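Side-chain contacts in histidine acid phosphatase (Hafnia alvei, PDB 4ARU), which belongs to branch 2 of the histidine phosphatase superfamily, an alpha/beta fold with helices flanking a mixed beta-sheet: residues T50-G53 with E54-S58; W321-P324 with G325-D328; Y392-L395 with S396-S399. All blocks are in the same frame, centred on the assembly; numbering follows the deposited sequence.

Contact 1: T50-G53 with E54-S58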
ATOM      1  N   THR A  50       5.443 -14.304   5.372  1.00  7.36           N
ATOM      2  CA  THR A  50       6.465 -15.360   5.509  1.00  7.40           C
ATOM      3  C   THR A  50       7.646 -14.886   6.341  1.00  7.27           C
ATOM      4  O   THR A  50       7.860 -13.659   6.513  1.00  6.70           O
ATOM      5  CB  THR A  50       7.067 -15.789   4.128  1.00  7.44           C
ATOM      6  OG1 THR A  50       7.749 -14.655   3.539  1.00  7.01           O
ATOM      7  CG2 THR A  50       5.958 -16.240   3.202  1.00  7.41           C
ATOM      8  N   PRO A  51       8.442 -15.832   6.851  1.00  7.76           N
ATOM      9  CA  PRO A  51       9.639 -15.394   7.591  1.00  7.92           C
ATOM     10  C   PRO A  51      10.565 -14.508   6.737  1.00  7.85           C
ATOM     11  O   PRO A  51      11.163 -13.529   7.224  1.00  7.87           O
ATOM     12  CB  PRO A  51      10.248 -16.695   8.061  1.00  8.70           C
ATOM     13  CG  PRO A  51       9.086 -17.641   8.160  1.00  8.79           C
ATOM     14  CD  PRO A  51       8.114 -17.243   7.083  1.00  8.34           C
ATOM     15  N   ARG A  52      10.646 -14.809   5.443  1.00  7.72           N
ATOM     16  CA  ARG A  52      11.418 -13.942   4.570  1.00  7.70           C
ATOM     17  C   ARG A  52      10.790 -12.549   4.486  1.00  6.97           C
ATOM     18  O   ARG A  52      11.500 -11.573   4.464  1.00  7.00           O
ATOM     19  CB  ARG A  52      11.559 -14.579   3.179  1.00  8.16           C
ATOM     20  CG  ARG A  52      12.169 -13.676   2.140  1.00  8.44           C
ATOM     21  CD  ARG A  52      12.724 -14.513   1.046  1.00  9.28           C
ATOM     22  NE  ARG A  52      13.031 -13.702  -0.118  1.00  9.80           N
ATOM     23  CZ  ARG A  52      14.020 -13.911  -0.961  1.00 10.72           C
ATOM     24  NH1 ARG A  52      14.901 -14.882  -0.795  1.00 11.75           N
ATOM     25  NH2 ARG A  52      14.111 -13.088  -1.989  1.00 11.01           N
ATOM     26  N   GLY A  53       9.461 -12.463   4.387  1.00  6.56           N
ATOM     27  CA  GLY A  53       8.768 -11.200   4.405  1.00  6.19           C
ATOM     28  C   GLY A  53       9.109 -10.396   5.655  1.00  6.23           C
ATOM     29  O   GLY A  53       9.309  -9.170   5.618  1.00  6.34           O
ATOM     30  N   GLU A  54       9.111 -11.086   6.795  1.00  6.46           N
ATOM     31  CA  GLU A  54       9.499 -10.418   8.028  1.00  7.02           C
ATOM     32  C   GLU A  54      10.900  -9.883   7.972  1.00  7.18           C
ATOM     33  O   GLU A  54      11.181  -8.739   8.379  1.00  6.79           O
ATOM     34  CB  GLU A  54       9.319 -11.377   9.204  1.00  7.90           C
ATOM     35  CG  GLU A  54       7.882 -11.711   9.514  1.00  8.65           C
ATOM     36  CD  GLU A  54       7.763 -12.844  10.532  1.00 10.56           C
ATOM     37  OE1 GLU A  54       7.932 -14.025  10.187  1.00 12.24           O
ATOM     38  OE2 GLU A  54       7.512 -12.561  11.731  1.00 12.02           O
ATOM     39  N   HIS A  55      11.816 -10.694   7.480  1.00  7.22           N
ATOM     40  CA  HIS A  55      13.224 -10.272   7.327  1.00  7.50           C
ATOM     41  C   HIS A  55      13.321  -9.019   6.453  1.00  7.05           C
ATOM     42  O   HIS A  55      13.996  -8.053   6.772  1.00  7.19           O
ATOM     43  CB  HIS A  55      14.066 -11.405   6.782  1.00  8.26           C
ATOM     44  CG  HIS A  55      15.475 -11.005   6.499  1.00  9.00           C
ATOM     45  ND1 HIS A  55      16.344 -10.547   7.474  1.00  9.86           N
ATOM     46  CD2 HIS A  55      16.137 -10.905   5.326  1.00  9.50           C
ATOM     47  CE1 HIS A  55      17.501 -10.235   6.904  1.00 10.37           C
ATOM     48  NE2 HIS A  55      17.402 -10.457   5.609  1.00 10.23           N
ATOM     49  N   LEU A  56      12.619  -9.052   5.340  1.00  6.54           N
ATOM     50  CA  LEU A  56      12.615  -7.929   4.416  1.00  6.30           C
ATOM     51  C   LEU A  56      12.069  -6.671   5.045  1.00  6.15           C
ATOM     52  O   LEU A  56      12.585  -5.587   4.761  1.00  6.35           O
ATOM     53  CB  LEU A  56      11.889  -8.315   3.101  1.00  6.04           C
ATOM     54  CG  LEU A  56      12.619  -9.299   2.178  1.00  6.39           C
ATOM     55  CD1 LEU A  56      11.673  -9.857   1.149  1.00  6.25           C
ATOM     56  CD2 LEU A  56      13.807  -8.635   1.507  1.00  6.71           C
ATOM     57  N   ILE A  57      11.023  -6.764   5.871  1.00  6.00           N
ATOM     58  CA  ILE A  57      10.539  -5.613   6.611  1.00  6.04           C
ATOM     59  C   ILE A  57      11.578  -5.138   7.599  1.00  6.44           C
ATOM     60  O   ILE A  57      11.769  -3.914   7.739  1.00  6.43           O
ATOM     61  CB  ILE A  57       9.224  -5.927   7.329  1.00  5.96           C
ATOM     62  CG1 ILE A  57       8.110  -6.178   6.340  1.00  5.86           C
ATOM     63  CG2 ILE A  57       8.845  -4.795   8.299  1.00  5.91           C
ATOM     64  CD1 ILE A  57       7.693  -4.997   5.469  1.00  5.65           C
ATOM     65  N   SER A  58      12.257  -6.058   8.296  1.00  6.76           N
ATOM     66  CA  SER A  58      13.310  -5.625   9.229  0.50  7.37           C
ATOM     67  C   SER A  58      14.429  -4.871   8.501  1.00  7.64           C
ATOM     68  O   SER A  58      14.969  -3.924   9.059  1.00  7.76           O
ATOM     69  CB  SER A  58      13.870  -6.802  10.023  0.50  7.98           C
ATOM     70  OG  SER A  58      14.779  -7.571   9.263  0.50  8.53           O
TER

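Contact 2: W321-P324 with G325-D328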
ATOM      1  N   TRP A 321       2.368   8.206  -8.748  1.00  9.32           N
ATOM      2  CA  TRP A 321       3.781   7.901  -8.837  1.00  9.00           C
ATOM      3  C   TRP A 321       4.035   6.681  -9.664  1.00  9.54           C
ATOM      4  O   TRP A 321       3.131   5.850  -9.924  1.00  9.49           O
ATOM      5  CB  TRP A 321       4.410   7.749  -7.463  1.00  8.36           C
ATOM      6  CG  TRP A 321       3.851   6.626  -6.667  1.00  7.46           C
ATOM      7  CD1 TRP A 321       4.181   5.301  -6.760  1.00  7.41           C
ATOM      8  CD2 TRP A 321       2.882   6.720  -5.591  1.00  6.91           C
ATOM      9  NE1 TRP A 321       3.467   4.568  -5.826  1.00  7.05           N
ATOM     10  CE2 TRP A 321       2.669   5.402  -5.096  1.00  6.81           C
ATOM     11  CE3 TRP A 321       2.143   7.777  -5.036  1.00  7.17           C
ATOM     12  CZ2 TRP A 321       1.770   5.147  -4.064  1.00  6.64           C
ATOM     13  CZ3 TRP A 321       1.281   7.508  -3.977  1.00  7.16           C
ATOM     14  CH2 TRP A 321       1.088   6.204  -3.513  1.00  6.83           C
ATOM     15  N   THR A 322       5.291   6.584 -10.114  1.00  9.97           N
ATOM     16  CA  THR A 322       5.854   5.320 -10.613  0.50 10.40           C
ATOM     17  C   THR A 322       7.171   5.126  -9.892  1.00 10.22           C
ATOM     18  O   THR A 322       7.920   6.072  -9.622  1.00 10.87           O
ATOM     19  CB  THR A 322       6.055   5.255 -12.152  0.50 11.31           C
ATOM     20  OG1 THR A 322       6.344   3.909 -12.564  0.50 11.54           O
ATOM     21  CG2 THR A 322       7.200   6.092 -12.623  0.50 11.91           C
ATOM     22  N   LEU A 323       7.428   3.889  -9.498  1.00  9.00           N
ATOM     23  CA  LEU A 323       8.615   3.597  -8.697  1.00  8.38           C
ATOM     24  C   LEU A 323       9.731   2.977  -9.535  1.00  8.69           C
ATOM     25  O   LEU A 323       9.600   1.849 -10.025  1.00  8.70           O
ATOM     26  CB  LEU A 323       8.212   2.625  -7.593  1.00  7.55           C
ATOM     27  CG  LEU A 323       7.063   3.097  -6.714  1.00  7.02           C
ATOM     28  CD1 LEU A 323       6.779   2.030  -5.639  1.00  6.57           C
ATOM     29  CD2 LEU A 323       7.348   4.440  -6.039  1.00  7.02           C
ATOM     30  N   PRO A 324      10.855   3.709  -9.688  1.00  8.79           N
ATOM     31  CA  PRO A 324      11.976   3.108 -10.421  1.00  9.44           C
ATOM     32  C   PRO A 324      12.379   1.755  -9.829  1.00  9.14           C
ATOM     33  O   PRO A 324      12.515   1.619  -8.625  1.00  9.55           O
ATOM     34  CB  PRO A 324      13.112   4.133 -10.246  1.00  9.96           C
ATOM     35  CG  PRO A 324      12.367   5.402 -10.129  1.00  9.95           C
ATOM     36  CD  PRO A 324      11.133   5.111  -9.313  1.00  9.09           C
ATOM     37  N   GLY A 325      12.501   0.763 -10.689  1.00  9.33           N
ATOM     38  CA  GLY A 325      12.903  -0.570 -10.272  1.00  9.18           C
ATOM     39  C   GLY A 325      11.865  -1.423  -9.599  1.00  8.81           C
ATOM     40  O   GLY A 325      12.135  -2.534  -9.188  1.00  8.45           O
ATOM     41  N   GLN A 326      10.638  -0.932  -9.559  1.00  8.16           N
ATOM     42  CA  GLN A 326       9.560  -1.634  -8.826  1.00  7.92           C
ATOM     43  C   GLN A 326       8.247  -1.493  -9.601  1.00  8.14           C
ATOM     44  O   GLN A 326       7.582  -0.441  -9.511  1.00  7.95           O
ATOM     45  CB  GLN A 326       9.477  -1.061  -7.419  1.00  7.46           C
ATOM     46  CG  GLN A 326       8.343  -1.607  -6.565  1.00  7.08           C
ATOM     47  CD  GLN A 326       8.312  -3.120  -6.561  1.00  7.09           C
ATOM     48  OE1 GLN A 326       7.540  -3.749  -7.292  1.00  7.39           O
ATOM     49  NE2 GLN A 326       9.130  -3.728  -5.714  1.00  6.67           N
ATOM     50  N   PRO A 327       7.850  -2.534 -10.315  1.00  8.50           N
ATOM     51  CA  PRO A 327       6.655  -2.449 -11.134  1.00  8.72           C
ATOM     52  C   PRO A 327       5.331  -2.327 -10.377  1.00  8.31           C
ATOM     53  O   PRO A 327       4.394  -1.781 -10.956  1.00  8.29           O
ATOM     54  CB  PRO A 327       6.703  -3.711 -11.973  1.00  9.62           C
ATOM     55  CG  PRO A 327       7.550  -4.650 -11.284  1.00  9.55           C
ATOM     56  CD  PRO A 327       8.498  -3.855 -10.426  1.00  8.83           C
ATOM     57  N   ASP A 328       5.258  -2.773  -9.145  1.00  7.63           N
ATOM     58  CA  ASP A 328       4.038  -2.598  -8.340  1.00  7.53           C
ATOM     59  C   ASP A 328       4.062  -1.194  -7.691  1.00  7.00           C
ATOM     60  O   ASP A 328       5.028  -0.856  -7.007  1.00  7.04           O
ATOM     61  CB  ASP A 328       4.052  -3.682  -7.259  1.00  7.27           C
ATOM     62  CG  ASP A 328       2.773  -3.724  -6.397  1.00  7.55           C
ATOM     63  OD1 ASP A 328       1.876  -2.839  -6.541  1.00  7.65           O
ATOM     64  OD2 ASP A 328       2.690  -4.666  -5.565  1.00  8.21           O
TER
HETATM   65  O   HOH W   1       5.734   1.608 -10.098  1.00 13.95           O

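Contact 3: Y392-L395 with S396-S399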
ATOM      1  N   TYR A 392       8.121  20.614  -0.232  1.00  8.82           N
ATOM      2  CA  TYR A 392       7.519  20.921   1.068  1.00  8.96           C
ATOM      3  C   TYR A 392       6.175  21.622   0.917  1.00  8.96           C
ATOM      4  O   TYR A 392       6.089  22.695   0.312  1.00  9.05           O
ATOM      5  CB  TYR A 392       8.476  21.792   1.936  1.00  9.54           C
ATOM      6  CG  TYR A 392       9.802  21.095   2.173  1.00  9.88           C
ATOM      7  CD1 TYR A 392       9.935  20.132   3.164  1.00  9.94           C
ATOM      8  CD2 TYR A 392      10.889  21.382   1.419  1.00 10.61           C
ATOM      9  CE1 TYR A 392      11.132  19.484   3.374  1.00 10.58           C
ATOM     10  CE2 TYR A 392      12.115  20.755   1.651  1.00 11.39           C
ATOM     11  CZ  TYR A 392      12.188  19.787   2.621  1.00 11.40           C
ATOM     12  OH  TYR A 392      13.412  19.140   2.777  1.00 13.78           O
ATOM     13  N   CYS A 393       5.133  21.024   1.477  1.00  8.96           N
ATOM     14  CA  CYS A 393       3.800  21.576   1.462  1.00  9.63           C
ATOM     15  C   CYS A 393       3.542  22.258   2.801  1.00  9.66           C
ATOM     16  O   CYS A 393       3.579  21.574   3.810  1.00  9.33           O
ATOM     17  CB  CYS A 393       2.800  20.417   1.275  1.00 10.29           C
ATOM     18  SG  CYS A 393       1.066  20.930   1.253  1.00 12.52           S
ATOM     19  N   PRO A 394       3.232  23.557   2.854  1.00  9.82           N
ATOM     20  CA  PRO A 394       2.896  24.164   4.157  1.00 10.37           C
ATOM     21  C   PRO A 394       1.831  23.355   4.908  1.00 10.60           C
ATOM     22  O   PRO A 394       0.859  22.920   4.312  1.00 10.37           O
ATOM     23  CB  PRO A 394       2.320  25.532   3.824  1.00 10.98           C
ATOM     24  CG  PRO A 394       2.729  25.831   2.449  1.00 11.06           C
ATOM     25  CD  PRO A 394       3.005  24.532   1.748  1.00 10.30           C
ATOM     26  N   LEU A 395       2.063  23.066   6.182  1.00 10.86           N
ATOM     27  CA  LEU A 395       1.115  22.258   6.941  1.00 11.12           C
ATOM     28  C   LEU A 395      -0.277  22.900   6.921  1.00 11.66           C
ATOM     29  O   LEU A 395      -1.280  22.188   6.820  1.00 11.94           O
ATOM     30  CB  LEU A 395       1.576  22.095   8.396  1.00 11.64           C
ATOM     31  CG  LEU A 395       0.581  21.345   9.297  1.00 11.94           C
ATOM     32  CD1 LEU A 395       0.354  19.938   8.798  1.00 11.46           C
ATOM     33  CD2 LEU A 395       1.084  21.333  10.719  1.00 12.70           C
ATOM     34  N   SER A 396      -0.345  24.226   6.989  1.00 12.50           N
ATOM     35  CA  SER A 396      -1.626  24.921   6.994  1.00 13.43           C
ATOM     36  C   SER A 396      -2.380  24.615   5.699  1.00 13.10           C
ATOM     37  O   SER A 396      -3.598  24.421   5.706  1.00 14.23           O
ATOM     38  CB  SER A 396      -1.381  26.407   7.193  1.00 14.67           C
ATOM     39  OG  SER A 396      -0.403  26.950   6.295  1.00 15.58           O
ATOM     40  N   THR A 397      -1.680  24.502   4.586  1.00 11.64           N
ATOM     41  CA  THR A 397      -2.328  24.111   3.344  1.00 11.24           C
ATOM     42  C   THR A 397      -2.687  22.625   3.339  1.00 10.46           C
ATOM     43  O   THR A 397      -3.792  22.233   2.936  1.00 10.60           O
ATOM     44  CB  THR A 397      -1.448  24.458   2.114  1.00 11.19           C
ATOM     45  OG1 THR A 397      -1.182  25.839   2.139  1.00 11.68           O
ATOM     46  CG2 THR A 397      -2.156  24.010   0.816  1.00 11.07           C
ATOM     47  N   PHE A 398      -1.764  21.765   3.752  1.00  9.53           N
ATOM     48  CA  PHE A 398      -1.999  20.320   3.822  1.00  8.99           C
ATOM     49  C   PHE A 398      -3.269  20.061   4.628  1.00  9.33           C
ATOM     50  O   PHE A 398      -4.128  19.258   4.190  1.00  9.50           O
ATOM     51  CB  PHE A 398      -0.807  19.644   4.482  1.00  8.64           C
ATOM     52  CG  PHE A 398      -0.927  18.143   4.562  1.00  8.02           C
ATOM     53  CD1 PHE A 398      -0.561  17.345   3.476  1.00  7.65           C
ATOM     54  CD2 PHE A 398      -1.363  17.519   5.718  1.00  7.99           C
ATOM     55  CE1 PHE A 398      -0.674  15.989   3.518  1.00  7.31           C
ATOM     56  CE2 PHE A 398      -1.506  16.160   5.762  1.00  7.58           C
ATOM     57  CZ  PHE A 398      -1.129  15.389   4.687  1.00  7.06           C
ATOM     58  N   SER A 399      -3.410  20.712   5.774  1.00 10.08           N
ATOM     59  CA  SER A 399      -4.592  20.554   6.629  1.00 10.73           C
ATOM     60  C   SER A 399      -5.868  20.876   5.905  1.00 11.45           C
ATOM     61  O   SER A 399      -6.868  20.201   6.052  1.00 11.71           O
ATOM     62  CB  SER A 399      -4.489  21.436   7.853  1.00 11.42           C
ATOM     63  OG  SER A 399      -3.385  21.017   8.647  1.00 11.62           O
TER

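Contact 1: T50-G53 with E54-S58
Arg52 and Leu56 meet one turn apart in the first turns of helix 51-70, just inside an N-cap formed by Thr50. Hydroxyl OG1 of Thr50 accepts from Gly53 N at 2.9 Å, taking up one of the amides that a helix start leaves without a carbonyl. A threonine suits this place because its short hydroxyl folds back over the first turn; OG1 also pairs with Gln230. Proline follows naturally, since the first residue of a helix needs no N-H for the helical bonding pattern.

Arg52 runs outward from the helix with CG anti to the backbone N (chi1 172°) and stays extended as far as NE. Near its root, CG touches CD1 of Leu56 at 4.0 Å, the two side chains crossing at a slant. Beyond that apolar beginning the chain turns polar: NE binds the carbonyl of Ala229 and NH2 that of His363, so the guanidinium is fixed by main-chain oxygens. In the buried Leu56, CG comes within 3.4 Å of Arg52 O, a carbonyl already engaged by Leu56 N at 2.9 Å.

Glu54 lies along the helix start, where an acidic group is probably favoured by the helix dipole; it also touches Lys97 of helix 93-106. Its CB lies 3.5 Å from Pro51 O. CG and then CD face Thr50 O, CG at 3.6 Å. At the tip, OE1 rests 3.4 Å from CA of Pro51.

Contact 2: W321-P324 with G325-D328
Leu323 and Gln326 are the first and last residues of a type II beta turn, and their side chains lie next to each other, pointing the same way, with the two CB atoms 3.9 Å apart. At the corners, Pro324 brings the fixed phi that the second position of such a turn wants, while Gly325 accepts a positive phi of 77°, where a CB would collide with Pro324 O. The turn is closed by Gln326 N bonding to Leu323 O at 3.0 Å, the donor standing above the carbonyl plane.

The contact continues to CD1 of Leu323, 4.1 Å from CG of Gln326; beyond it the two diverge. The same CD1 reaches Asp328 O at 3.6 Å, and the leucine also packs on Met354 and Tyr356 of strand 348-356. Gln326 leaves with CG anti to its own N and then bends at chi2 (51°), which brings the amide round to the following residues; its NE2 binds Gln357 O. A water between the two arms accepts from Leu323 N and lies 2.8 Å from Gln326 O. On the second arm, OE1 of Gln326 receives Asp328 N at 3.1 Å, in the carbonyl plane and on a lone pair.

Contact 3: Y392-L395 with S396-S399
Cys393 and Phe398 make the close, buried part of this strand-to-helix junction, in which the chain passes from strand 393-394 straight into helix 395-405. SG of Cys393 sits 3.9 Å from CB of Phe398. Placed anti to its own backbone N (chi1 179°), the sulfur is carried towards Phe398, and it is bonded to SG of Cys384 in the preceding loop; the covalent link ties the end of the strand, just before the helix, to that loop. The backbone bonds of the first turn start here. Pro394, at the N-cap, has no hydroxyl to offer, but its carbonyl accepts Phe398 N at 2.9 Å in a nearly straight bond (N-H...O angle 172°), and Thr397 N adds a weak second one. Leu395 O likewise receives Ser399 N at 2.8 Å.

Leu395 and Phe398 both belong to the buried side, yet they meet more lightly: CD1 of Leu395 approaches CD2 of the ring obliquely at 4.3 Å. The same methyl lies 3.9 Å from OG of Ser399, a small polar side chain whose hydroxyl is hydrogen-bonded to Ser284.

The opposite character appears around Ser396 and Thr397. CB of Pro394 lies 3.9 Å from OG1 of Thr397, no farther than the sulfur from Phe398, but this side is more open and lined by hydroxyls. Small hydroxyl residues suit it: Ser396 is exposed, and Thr397 turns OG1 to Asp386, a bond that anchors the helix start to the loop carrying Cys384.

Strand 393-394 belongs to the mixed sheet and pairs antiparallel with strand 348-356, Cys393 bonding through its backbone to Val350. Leu395 packs on Pro348 and Val350, and Phe398 on Val350 and on Phe338 of strand 335-342, so the helix is pressed against the sheet from its first turn.

Overall arrangement
The three contacts follow one another along the chain without touching. Contacts 1 and 2 are the nearest pair, with centres about 20 Å apart; Gln357 joins their surroundings, since its NE2 bonds to Leu56 O and its carbonyl O to NE2 of Gln326. Strand 348-356 connects contacts 2 and 3, whose centres are about 26 Å apart, since both pack on it. A sodium ion lies about 10 Å from the side chain of Asp328 and about 12 Å from that of Thr50, whereas the potassium ion is about 7 Å from the side chain of Cys393, whose disulfide partner Cys384 belongs to the potassium site.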